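Local coordinates for lipopolysaccharide heptosyltransferase 2 (Escherichia coli, PDB 1PSW), which transfers the second heptose from ADP-L-glycero-D-manno-heptose onto heptosyl-Kdo2-lipid A while the lipopolysaccharide core is being built, at residues L160-E164 with G165-Y169; Y169-Q173 with F174-S178; F191-A194 with K195-P198. All coordinates share one frame; numbering follows the deposited sequence.

Contact 1: residues L160-E164 with G165-Y169; sequences LQVSE and GEKSY
Ser163 and Glu166 exchange hydrogen bonds, each side chain meeting the other's backbone N. Ser163 OG, chi1 68°, sits between its own backbone N and carbonyl carbon, and there it accepts from Glu166 N at 3.3 Å. In return Ser163 N donates to Glu166 OE1 at 3.1 Å with an N-H...O angle of 164°, reaching the carboxylate oxygen on its anti side and slightly out of the plane. The glutamate chain runs extended past CG, which brings the carboxylate back over the residue before the helix, and its CG passes 3.1 Å from Ser163 OG. This reciprocal pair is a capping box: Ser163 is the N-cap of helix 164-173, and the box occupies the N-H of Glu166 in the first turn, where no preceding helical carbonyl is available. Glu166 OE2 turns to a different partner, a salt bridge with Arg47, whose guanidinium also donates to Gln161 O.

The regular backbone ladder begins at once, with Lys167 N on Ser163 O and Ser168 N on Glu164 O.

The charged pair lies on another side of this first turn. Glu164 and Lys167 run side by side in the same direction; the glutamate bends at chi2 (-51°), and its OE2 takes Lys167 NZ on the syn side at 3.1 Å in a salt bridge.

Apolar contact is slight. Val162 CG1, anti to the backbone N, meets the aliphatic part of the lysine, 3.6 Å from Lys167 CG. Both side chains also touch Ala260 of helix 252-260.

Contact 2: residues Y169-Q173 with F174-S178; sequences YTCNQ and FSLSS
Cys171 O and Leu176 N make the shortest direct hydrogen bond across this helix end, 2.8 Å long with an N-H...O angle of 162°. Next to it Ser175 N donates to Asn172 O at 3.0 Å, coming from above the carbonyl plane. Together they form a Schellman motif that ends helix 164-173, with Ser175 at positive phi (53°) as the C-prime residue. Phe174 N makes only weak bonds, to Thr170 O and Cys171 O.

The reversal sets Leu176 CB beside Cys171 CB, 4.3 Å apart. Phe174 carries CG beside its backbone N (chi1 -76°), which lays the ring along the last turn. Thr170 O lies in the plane of that ring at its edge, 3.4 Å from Phe174 CD2, and the threonine methyl CG2 is near the same ring atom. Gln173 runs extended beside the ring, its OE1 3.7 Å from Phe174 CE2 and also taking a weak hydrogen bond from Gln254 NE2. An alanine at Phe174 is likely to leave the Gln173 chain and the Thr170 methyl without their aromatic neighbour.

Farther out, a water donates to both Asn172 OD1 and Leu176 O, bridging the last helical turn and the loop that leaves it, and Thr170 OG1 is tied to Glu166 O one turn back. Arg244 NE donates to Phe174 O. The Phe174 ring rests on Gln254 and Leu258 of helix 252-260, while Cys171 and Leu176 both touch Met182 of strand 182-186.

Contact 3: residues F191-A194 with K195-P198; sequences FGPA and KRWP
Lys195 runs back alongside Phe191, the two side chains pointing the same way. Fully extended beyond CG, the lysine lays CD 3.5 Å from Phe191 CB and carries its ammonium close to the ring, NZ 3.2 Å from Phe191 CD2, approaching obliquely. Lys195 also touches Pro289 and Ser290.

Arg196 goes to a different partner and crosses Pro193 at a slant. Its chain bends at chi3 (-102°), which brings the guanidinium over toward the pyrrolidine ring: NH2 stands 3.6 Å from Pro193 CG and NE 3.7 Å from Pro193 CA. Ala189 and Tyr323 are further neighbours of the arginine.

Lys195 belongs to a short 3-10 turn that begins at Pro193, and Arg196 follows directly after it. The bonds here span three residues, Lys195 N to Gly192 O at 3.1 Å and Arg196 N to Pro193 O at 2.9 Å, each donor lying above the carbonyl plane. Gly192 leads into the turn at phi 107°, where a CB would collide with the carbonyl oxygen of Phe191, so the backbone here calls for glycine.

On the exit side a water can donate to Ala194 O (2.8 Å) or Arg196 O (2.7 Å), though it probably shares its protons among further acceptors. The chain then straightens into Trp197, whose backbone N donates to Asn268 OD1 and whose indole N-H donates to Ile330 O, and Pro198 stands at the N-cap of helix 199-211.

In the fold
Contacts 1 and 2 are the two ends of one helix, 164-173: the capping box starts it and the Schellman motif stops it, with centres 12 Å apart and Tyr169 common to both. Helix 252-260 lies against both. The chain then enters strand 182-186, a central strand of the second parallel six-stranded sheet in this two-sheet GT-B enzyme, and contact 3 follows in the loop beyond it. Contact 3 touches neither of the others: its centre is 31 Å from that of contact 1 and 29 Å from that of contact 2, with nearest atoms about 18 and 19 Å away.

Contact 1: residues L160-E164 with G165-Y169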
ATOM      1  N   LEU A 160       0.627  -9.001  -5.785  1.00 17.69           N
ATOM      2  CA  LEU A 160       1.121  -9.881  -4.733  1.00 18.10           C
ATOM      3  C   LEU A 160       0.423 -11.233  -4.800  1.00 18.40           C
ATOM      4  O   LEU A 160      -0.759 -11.309  -5.126  1.00 18.73           O
ATOM      5  CB  LEU A 160       0.875  -9.253  -3.357  1.00 18.97           C
ATOM      6  CG  LEU A 160       1.587  -7.935  -3.031  1.00 20.84           C
ATOM      7  CD1 LEU A 160       1.127  -7.398  -1.677  1.00 19.76           C
ATOM      8  CD2 LEU A 160       3.092  -8.155  -3.037  1.00 18.49           C
ATOM      9  N   GLN A 161       1.152 -12.294  -4.478  1.00 19.76           N
ATOM     10  CA  GLN A 161       0.602 -13.646  -4.498  1.00 21.66           C
ATOM     11  C   GLN A 161       0.790 -14.259  -3.110  1.00 20.56           C
ATOM     12  O   GLN A 161       1.771 -13.974  -2.426  1.00 19.10           O
ATOM     13  CB  GLN A 161       1.329 -14.499  -5.546  1.00 26.80           C
ATOM     14  CG  GLN A 161       1.305 -13.927  -6.970  1.00 36.28           C
ATOM     15  CD  GLN A 161      -0.045 -14.070  -7.646  1.00 41.73           C
ATOM     16  OE1 GLN A 161      -0.548 -15.183  -7.812  1.00 45.72           O
ATOM     17  NE2 GLN A 161      -0.640 -12.947  -8.044  1.00 45.70           N
ATOM     18  N   VAL A 162      -0.165 -15.092  -2.707  1.00 18.58           N
ATOM     19  CA  VAL A 162      -0.147 -15.765  -1.410  1.00 19.04           C
ATOM     20  C   VAL A 162      -0.682 -17.190  -1.582  1.00 18.96           C
ATOM     21  O   VAL A 162      -1.736 -17.391  -2.189  1.00 18.84           O
ATOM     22  CB  VAL A 162      -1.033 -15.010  -0.374  1.00 17.51           C
ATOM     23  CG1 VAL A 162      -1.154 -15.824   0.906  1.00 15.28           C
ATOM     24  CG2 VAL A 162      -0.452 -13.631  -0.074  1.00 15.93           C
ATOM     25  N   SER A 163       0.026 -18.181  -1.048  1.00 20.21           N
ATOM     26  CA  SER A 163      -0.408 -19.574  -1.179  1.00 20.74           C
ATOM     27  C   SER A 163      -1.431 -19.982  -0.124  1.00 20.84           C
ATOM     28  O   SER A 163      -1.568 -19.327   0.910  1.00 18.10           O
ATOM     29  CB  SER A 163       0.795 -20.503  -1.073  1.00 19.09           C
ATOM     30  OG  SER A 163       1.322 -20.487   0.243  1.00 23.38           O
ATOM     31  N   GLU A 164      -2.132 -21.084  -0.375  1.00 21.55           N
ATOM     32  CA  GLU A 164      -3.133 -21.569   0.568  1.00 23.14           C
ATOM     33  C   GLU A 164      -2.482 -21.984   1.877  1.00 20.96           C
ATOM     34  O   GLU A 164      -3.060 -21.807   2.949  1.00 19.90           O
ATOM     35  CB  GLU A 164      -3.905 -22.748  -0.027  1.00 26.76           C
ATOM     36  CG  GLU A 164      -4.678 -22.378  -1.279  1.00 34.37           C
ATOM     37  CD  GLU A 164      -5.543 -21.143  -1.080  1.00 36.76           C
ATOM     38  OE1 GLU A 164      -6.416 -21.160  -0.183  1.00 39.42           O
ATOM     39  OE2 GLU A 164      -5.336 -20.149  -1.813  1.00 38.49           O
ATOM     40  N   GLY A 165      -1.278 -22.541   1.779  1.00 20.63           N
ATOM     41  CA  GLY A 165      -0.559 -22.970   2.963  1.00 20.76           C
ATOM     42  C   GLY A 165      -0.244 -21.801   3.876  1.00 21.64           C
ATOM     43  O   GLY A 165      -0.363 -21.903   5.105  1.00 19.81           O
ATOM     44  N   GLU A 166       0.164 -20.684   3.278  1.00 20.87           N
ATOM     45  CA  GLU A 166       0.478 -19.485   4.048  1.00 20.87           C
ATOM     46  C   GLU A 166      -0.784 -18.985   4.746  1.00 19.08           C
ATOM     47  O   GLU A 166      -0.772 -18.704   5.941  1.00 17.55           O
ATOM     48  CB  GLU A 166       1.044 -18.383   3.137  1.00 23.44           C
ATOM     49  CG  GLU A 166       2.394 -18.720   2.508  1.00 28.90           C
ATOM     50  CD  GLU A 166       2.970 -17.573   1.685  1.00 29.64           C
ATOM     51  OE1 GLU A 166       2.296 -17.108   0.745  1.00 29.68           O
ATOM     52  OE2 GLU A 166       4.104 -17.138   1.975  1.00 32.76           O
ATOM     53  N   LYS A 167      -1.875 -18.876   3.995  1.00 19.60           N
ATOM     54  CA  LYS A 167      -3.128 -18.409   4.566  1.00 19.62           C
ATOM     55  C   LYS A 167      -3.571 -19.300   5.718  1.00 19.63           C
ATOM     56  O   LYS A 167      -3.989 -18.822   6.771  1.00 19.02           O
ATOM     57  CB  LYS A 167      -4.236 -18.392   3.509  1.00 19.67           C
ATOM     58  CG  LYS A 167      -4.054 -17.386   2.381  1.00 22.23           C
ATOM     59  CD  LYS A 167      -5.183 -17.550   1.357  1.00 25.02           C
ATOM     60  CE  LYS A 167      -4.840 -16.930   0.014  1.00 26.25           C
ATOM     61  NZ  LYS A 167      -5.865 -17.251  -1.017  1.00 25.72           N
ATOM     62  N   SER A 168      -3.476 -20.608   5.507  1.00 18.49           N
ATOM     63  CA  SER A 168      -3.879 -21.588   6.515  1.00 20.27           C
ATOM     64  C   SER A 168      -3.131 -21.428   7.845  1.00 19.01           C
ATOM     65  O   SER A 168      -3.755 -21.288   8.904  1.00 19.02           O
ATOM     66  CB  SER A 168      -3.680 -23.000   5.963  1.00 21.35           C
ATOM     67  OG  SER A 168      -4.288 -23.952   6.802  1.00 27.64           O
ATOM     68  N   TYR A 169      -1.804 -21.450   7.793  1.00 16.15           N
ATOM     69  CA  TYR A 169      -1.013 -21.305   9.004  1.00 15.40           C
ATOM     70  C   TYR A 169      -1.208 -19.962   9.696  1.00 15.69           C
ATOM     71  O   TYR A 169      -1.386 -19.892  10.910  1.00 15.59           O
ATOM     72  CB  TYR A 169       0.485 -21.468   8.725  1.00 14.62           C
ATOM     73  CG  TYR A 169       1.314 -21.057   9.925  1.00 17.61           C
ATOM     74  CD1 TYR A 169       1.203 -21.752  11.133  1.00 17.38           C
ATOM     75  CD2 TYR A 169       2.099 -19.901   9.901  1.00 16.22           C
ATOM     76  CE1 TYR A 169       1.835 -21.299  12.284  1.00 16.18           C
ATOM     77  CE2 TYR A 169       2.740 -19.442  11.052  1.00 15.59           C
ATOM     78  CZ  TYR A 169       2.597 -20.147  12.241  1.00 17.29           C
ATOM     79  OH  TYR A 169       3.190 -19.703  13.404  1.00 17.40           O
TER

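Contact 2: residues Y169-Q173 with F174-S178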
ATOM      1  N   TYR A 169      -1.804 -21.450   7.793  1.00 16.15           N
ATOM      2  CA  TYR A 169      -1.013 -21.305   9.004  1.00 15.40           C
ATOM      3  C   TYR A 169      -1.208 -19.962   9.696  1.00 15.69           C
ATOM      4  O   TYR A 169      -1.386 -19.892  10.910  1.00 15.59           O
ATOM      5  CB  TYR A 169       0.485 -21.468   8.725  1.00 14.62           C
ATOM      6  CG  TYR A 169       1.314 -21.057   9.925  1.00 17.61           C
ATOM      7  CD1 TYR A 169       1.203 -21.752  11.133  1.00 17.38           C
ATOM      8  CD2 TYR A 169       2.099 -19.901   9.901  1.00 16.22           C
ATOM      9  CE1 TYR A 169       1.835 -21.299  12.284  1.00 16.18           C
ATOM     10  CE2 TYR A 169       2.740 -19.442  11.052  1.00 15.59           C
ATOM     11  CZ  TYR A 169       2.597 -20.147  12.241  1.00 17.29           C
ATOM     12  OH  TYR A 169       3.190 -19.703  13.404  1.00 17.40           O
ATOM     13  N   THR A 170      -1.151 -18.889   8.920  1.00 14.46           N
ATOM     14  CA  THR A 170      -1.282 -17.549   9.469  1.00 14.59           C
ATOM     15  C   THR A 170      -2.637 -17.341  10.149  1.00 15.88           C
ATOM     16  O   THR A 170      -2.710 -16.659  11.166  1.00 15.79           O
ATOM     17  CB  THR A 170      -1.004 -16.495   8.369  1.00 13.64           C
ATOM     18  OG1 THR A 170       0.295 -16.734   7.808  1.00 14.43           O
ATOM     19  CG2 THR A 170      -1.008 -15.100   8.950  1.00 14.75           C
ATOM     20  N   CYS A 171      -3.698 -17.939   9.608  1.00 16.02           N
ATOM     21  CA  CYS A 171      -4.995 -17.811  10.255  1.00 17.31           C
ATOM     22  C   CYS A 171      -4.934 -18.473  11.634  1.00 18.70           C
ATOM     23  O   CYS A 171      -5.507 -17.958  12.598  1.00 18.72           O
ATOM     24  CB  CYS A 171      -6.105 -18.439   9.409  1.00 16.79           C
ATOM     25  SG  CYS A 171      -6.659 -17.329   8.078  1.00 23.02           S
ATOM     26  N   ASN A 172      -4.253 -19.614  11.739  1.00 16.90           N
ATOM     27  CA  ASN A 172      -4.130 -20.274  13.041  1.00 16.99           C
ATOM     28  C   ASN A 172      -3.196 -19.473  13.958  1.00 17.71           C
ATOM     29  O   ASN A 172      -3.407 -19.413  15.166  1.00 18.61           O
ATOM     30  CB  ASN A 172      -3.592 -21.710  12.908  1.00 17.24           C
ATOM     31  CG  ASN A 172      -4.611 -22.674  12.325  1.00 19.14           C
ATOM     32  OD1 ASN A 172      -5.807 -22.611  12.639  1.00 18.92           O
ATOM     33  ND2 ASN A 172      -4.138 -23.588  11.489  1.00 18.03           N
ATOM     34  N   GLN A 173      -2.159 -18.874  13.383  1.00 16.17           N
ATOM     35  CA  GLN A 173      -1.205 -18.077  14.148  1.00 16.69           C
ATOM     36  C   GLN A 173      -1.913 -16.925  14.859  1.00 17.37           C
ATOM     37  O   GLN A 173      -1.472 -16.461  15.909  1.00 18.09           O
ATOM     38  CB  GLN A 173      -0.132 -17.549  13.195  1.00 16.13           C
ATOM     39  CG  GLN A 173       0.881 -16.569  13.750  1.00 17.38           C
ATOM     40  CD  GLN A 173       1.999 -16.358  12.748  1.00 15.24           C
ATOM     41  OE1 GLN A 173       1.756 -15.956  11.604  1.00 15.68           O
ATOM     42  NE2 GLN A 173       3.226 -16.623  13.164  1.00 13.52           N
ATOM     43  N   PHE A 174      -3.021 -16.470  14.289  1.00 17.19           N
ATOM     44  CA  PHE A 174      -3.760 -15.381  14.893  1.00 18.65           C
ATOM     45  C   PHE A 174      -5.094 -15.810  15.501  1.00 19.21           C
ATOM     46  O   PHE A 174      -6.003 -15.006  15.691  1.00 20.20           O
ATOM     47  CB  PHE A 174      -3.902 -14.251  13.872  1.00 17.06           C
ATOM     48  CG  PHE A 174      -2.638 -13.468  13.698  1.00 16.37           C
ATOM     49  CD1 PHE A 174      -2.304 -12.473  14.614  1.00 15.62           C
ATOM     50  CD2 PHE A 174      -1.723 -13.795  12.697  1.00 13.86           C
ATOM     51  CE1 PHE A 174      -1.076 -11.819  14.538  1.00 16.10           C
ATOM     52  CE2 PHE A 174      -0.492 -13.146  12.612  1.00 13.49           C
ATOM     53  CZ  PHE A 174      -0.169 -12.163  13.536  1.00 16.88           C
ATOM     54  N   SER A 175      -5.180 -17.100  15.818  1.00 19.10           N
ATOM     55  CA  SER A 175      -6.354 -17.678  16.455  1.00 21.73           C
ATOM     56  C   SER A 175      -7.669 -17.415  15.744  1.00 21.73           C
ATOM     57  O   SER A 175      -8.689 -17.156  16.388  1.00 20.05           O
ATOM     58  CB  SER A 175      -6.450 -17.177  17.894  1.00 21.89           C
ATOM     59  OG  SER A 175      -5.283 -17.503  18.617  1.00 25.79           O
ATOM     60  N   LEU A 176      -7.643 -17.482  14.419  1.00 20.72           N
ATOM     61  CA  LEU A 176      -8.845 -17.264  13.637  1.00 22.85           C
ATOM     62  C   LEU A 176      -9.497 -18.595  13.306  1.00 23.59           C
ATOM     63  O   LEU A 176      -8.815 -19.570  12.986  1.00 23.77           O
ATOM     64  CB  LEU A 176      -8.513 -16.514  12.345  1.00 21.54           C
ATOM     65  CG  LEU A 176      -8.000 -15.087  12.534  1.00 23.02           C
ATOM     66  CD1 LEU A 176      -7.605 -14.493  11.188  1.00 21.89           C
ATOM     67  CD2 LEU A 176      -9.083 -14.243  13.194  1.00 23.09           C
ATOM     68  N   SER A 177     -10.823 -18.626  13.391  1.00 24.75           N
ATOM     69  CA  SER A 177     -11.596 -19.826  13.103  1.00 25.85           C
ATOM     70  C   SER A 177     -11.867 -19.983  11.613  1.00 26.16           C
ATOM     71  O   SER A 177     -12.083 -18.999  10.908  1.00 26.11           O
ATOM     72  CB  SER A 177     -12.931 -19.775  13.845  1.00 25.56           C
ATOM     73  OG  SER A 177     -13.771 -20.844  13.435  1.00 26.64           O
ATOM     74  N   SER A 178     -11.866 -21.225  11.133  1.00 27.71           N
ATOM     75  CA  SER A 178     -12.142 -21.494   9.727  1.00 29.24           C
ATOM     76  C   SER A 178     -13.618 -21.849   9.565  1.00 28.79           C
ATOM     77  O   SER A 178     -14.067 -22.170   8.467  1.00 28.70           O
ATOM     78  CB  SER A 178     -11.291 -22.662   9.222  1.00 31.44           C
ATOM     79  OG  SER A 178      -9.905 -22.421   9.421  1.00 35.01           O
TER
HETATM   80  O   HOH W   1      -7.410 -21.330  14.409  1.00 20.00           O

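Contact 3: residues F191-A194 with K195-P198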
ATOM      1  N   PHE A 191      -3.628   9.601   6.427  1.00 34.15           N
ATOM      2  CA  PHE A 191      -3.863  11.026   6.220  1.00 38.35           C
ATOM      3  C   PHE A 191      -4.764  11.725   7.230  1.00 37.78           C
ATOM      4  O   PHE A 191      -5.157  12.869   7.010  1.00 39.54           O
ATOM      5  CB  PHE A 191      -4.386  11.283   4.806  1.00 43.59           C
ATOM      6  CG  PHE A 191      -3.303  11.361   3.769  1.00 48.04           C
ATOM      7  CD1 PHE A 191      -2.477  10.269   3.523  1.00 49.69           C
ATOM      8  CD2 PHE A 191      -3.108  12.528   3.035  1.00 50.15           C
ATOM      9  CE1 PHE A 191      -1.471  10.335   2.560  1.00 51.54           C
ATOM     10  CE2 PHE A 191      -2.106  12.607   2.069  1.00 51.57           C
ATOM     11  CZ  PHE A 191      -1.287  11.508   1.831  1.00 52.74           C
ATOM     12  N   GLY A 192      -5.098  11.049   8.326  1.00 35.29           N
ATOM     13  CA  GLY A 192      -5.918  11.680   9.346  1.00 33.36           C
ATOM     14  C   GLY A 192      -7.368  11.252   9.494  1.00 30.88           C
ATOM     15  O   GLY A 192      -7.938  10.628   8.604  1.00 30.28           O
ATOM     16  N   PRO A 193      -7.999  11.607  10.625  1.00 28.83           N
ATOM     17  CA  PRO A 193      -9.393  11.281  10.944  1.00 26.84           C
ATOM     18  C   PRO A 193     -10.404  11.672   9.877  1.00 24.01           C
ATOM     19  O   PRO A 193     -11.383  10.966   9.668  1.00 24.43           O
ATOM     20  CB  PRO A 193      -9.635  12.038  12.250  1.00 27.02           C
ATOM     21  CG  PRO A 193      -8.297  12.024  12.895  1.00 29.07           C
ATOM     22  CD  PRO A 193      -7.378  12.353  11.733  1.00 28.84           C
ATOM     23  N   ALA A 194     -10.165  12.794   9.206  1.00 21.67           N
ATOM     24  CA  ALA A 194     -11.076  13.275   8.177  1.00 21.94           C
ATOM     25  C   ALA A 194     -11.333  12.262   7.073  1.00 20.74           C
ATOM     26  O   ALA A 194     -12.382  12.289   6.439  1.00 20.84           O
ATOM     27  CB  ALA A 194     -10.548  14.579   7.573  1.00 22.93           C
ATOM     28  N   LYS A 195     -10.383  11.372   6.829  1.00 21.43           N
ATOM     29  CA  LYS A 195     -10.565  10.385   5.776  1.00 22.60           C
ATOM     30  C   LYS A 195     -11.083   9.046   6.284  1.00 20.56           C
ATOM     31  O   LYS A 195     -11.202   8.094   5.517  1.00 20.89           O
ATOM     32  CB  LYS A 195      -9.252  10.197   5.016  1.00 25.71           C
ATOM     33  CG  LYS A 195      -8.787  11.484   4.365  1.00 29.58           C
ATOM     34  CD  LYS A 195      -7.580  11.286   3.480  1.00 35.42           C
ATOM     35  CE  LYS A 195      -7.166  12.607   2.845  1.00 37.70           C
ATOM     36  NZ  LYS A 195      -6.067  12.422   1.862  1.00 40.62           N
ATOM     37  N   ARG A 196     -11.417   8.973   7.566  1.00 19.51           N
ATOM     38  CA  ARG A 196     -11.903   7.720   8.122  1.00 19.02           C
ATOM     39  C   ARG A 196     -13.416   7.585   8.175  1.00 19.99           C
ATOM     40  O   ARG A 196     -14.129   8.509   8.567  1.00 19.81           O
ATOM     41  CB  ARG A 196     -11.358   7.508   9.537  1.00 20.73           C
ATOM     42  CG  ARG A 196      -9.878   7.200   9.602  1.00 26.18           C
ATOM     43  CD  ARG A 196      -9.500   6.678  10.980  1.00 30.60           C
ATOM     44  NE  ARG A 196      -8.863   7.688  11.806  1.00 35.49           N
ATOM     45  CZ  ARG A 196      -8.678   7.578  13.118  1.00 38.98           C
ATOM     46  NH1 ARG A 196      -9.087   6.494  13.769  1.00 36.73           N
ATOM     47  NH2 ARG A 196      -8.079   8.562  13.782  1.00 39.94           N
ATOM     48  N   TRP A 197     -13.911   6.428   7.756  1.00 17.57           N
ATOM     49  CA  TRP A 197     -15.341   6.177   7.846  1.00 17.63           C
ATOM     50  C   TRP A 197     -15.499   6.036   9.360  1.00 16.14           C
ATOM     51  O   TRP A 197     -14.637   5.454  10.018  1.00 16.99           O
ATOM     52  CB  TRP A 197     -15.690   4.873   7.150  1.00 15.50           C
ATOM     53  CG  TRP A 197     -17.134   4.705   6.856  1.00 14.35           C
ATOM     54  CD1 TRP A 197     -17.997   5.649   6.389  1.00 14.35           C
ATOM     55  CD2 TRP A 197     -17.870   3.478   6.914  1.00 14.24           C
ATOM     56  NE1 TRP A 197     -19.231   5.082   6.131  1.00 14.57           N
ATOM     57  CE2 TRP A 197     -19.173   3.751   6.436  1.00 15.42           C
ATOM     58  CE3 TRP A 197     -17.541   2.166   7.290  1.00 14.78           C
ATOM     59  CZ2 TRP A 197     -20.159   2.768   6.362  1.00 14.76           C
ATOM     60  CZ3 TRP A 197     -18.526   1.182   7.208  1.00 12.64           C
ATOM     61  CH2 TRP A 197     -19.814   1.490   6.734  1.00 15.48           C
ATOM     62  N   PRO A 198     -16.585   6.575   9.939  1.00 16.65           N
ATOM     63  CA  PRO A 198     -16.821   6.501  11.390  1.00 15.23           C
ATOM     64  C   PRO A 198     -16.741   5.117  12.035  1.00 16.08           C
ATOM     65  O   PRO A 198     -17.243   4.129  11.495  1.00 15.93           O
ATOM     66  CB  PRO A 198     -18.209   7.109  11.541  1.00 15.83           C
ATOM     67  CG  PRO A 198     -18.241   8.128  10.446  1.00 16.95           C
ATOM     68  CD  PRO A 198     -17.629   7.379   9.278  1.00 16.74           C
TER
HETATM   69  O   HOH W   2     -14.352  11.160   8.025  1.00 22.19           O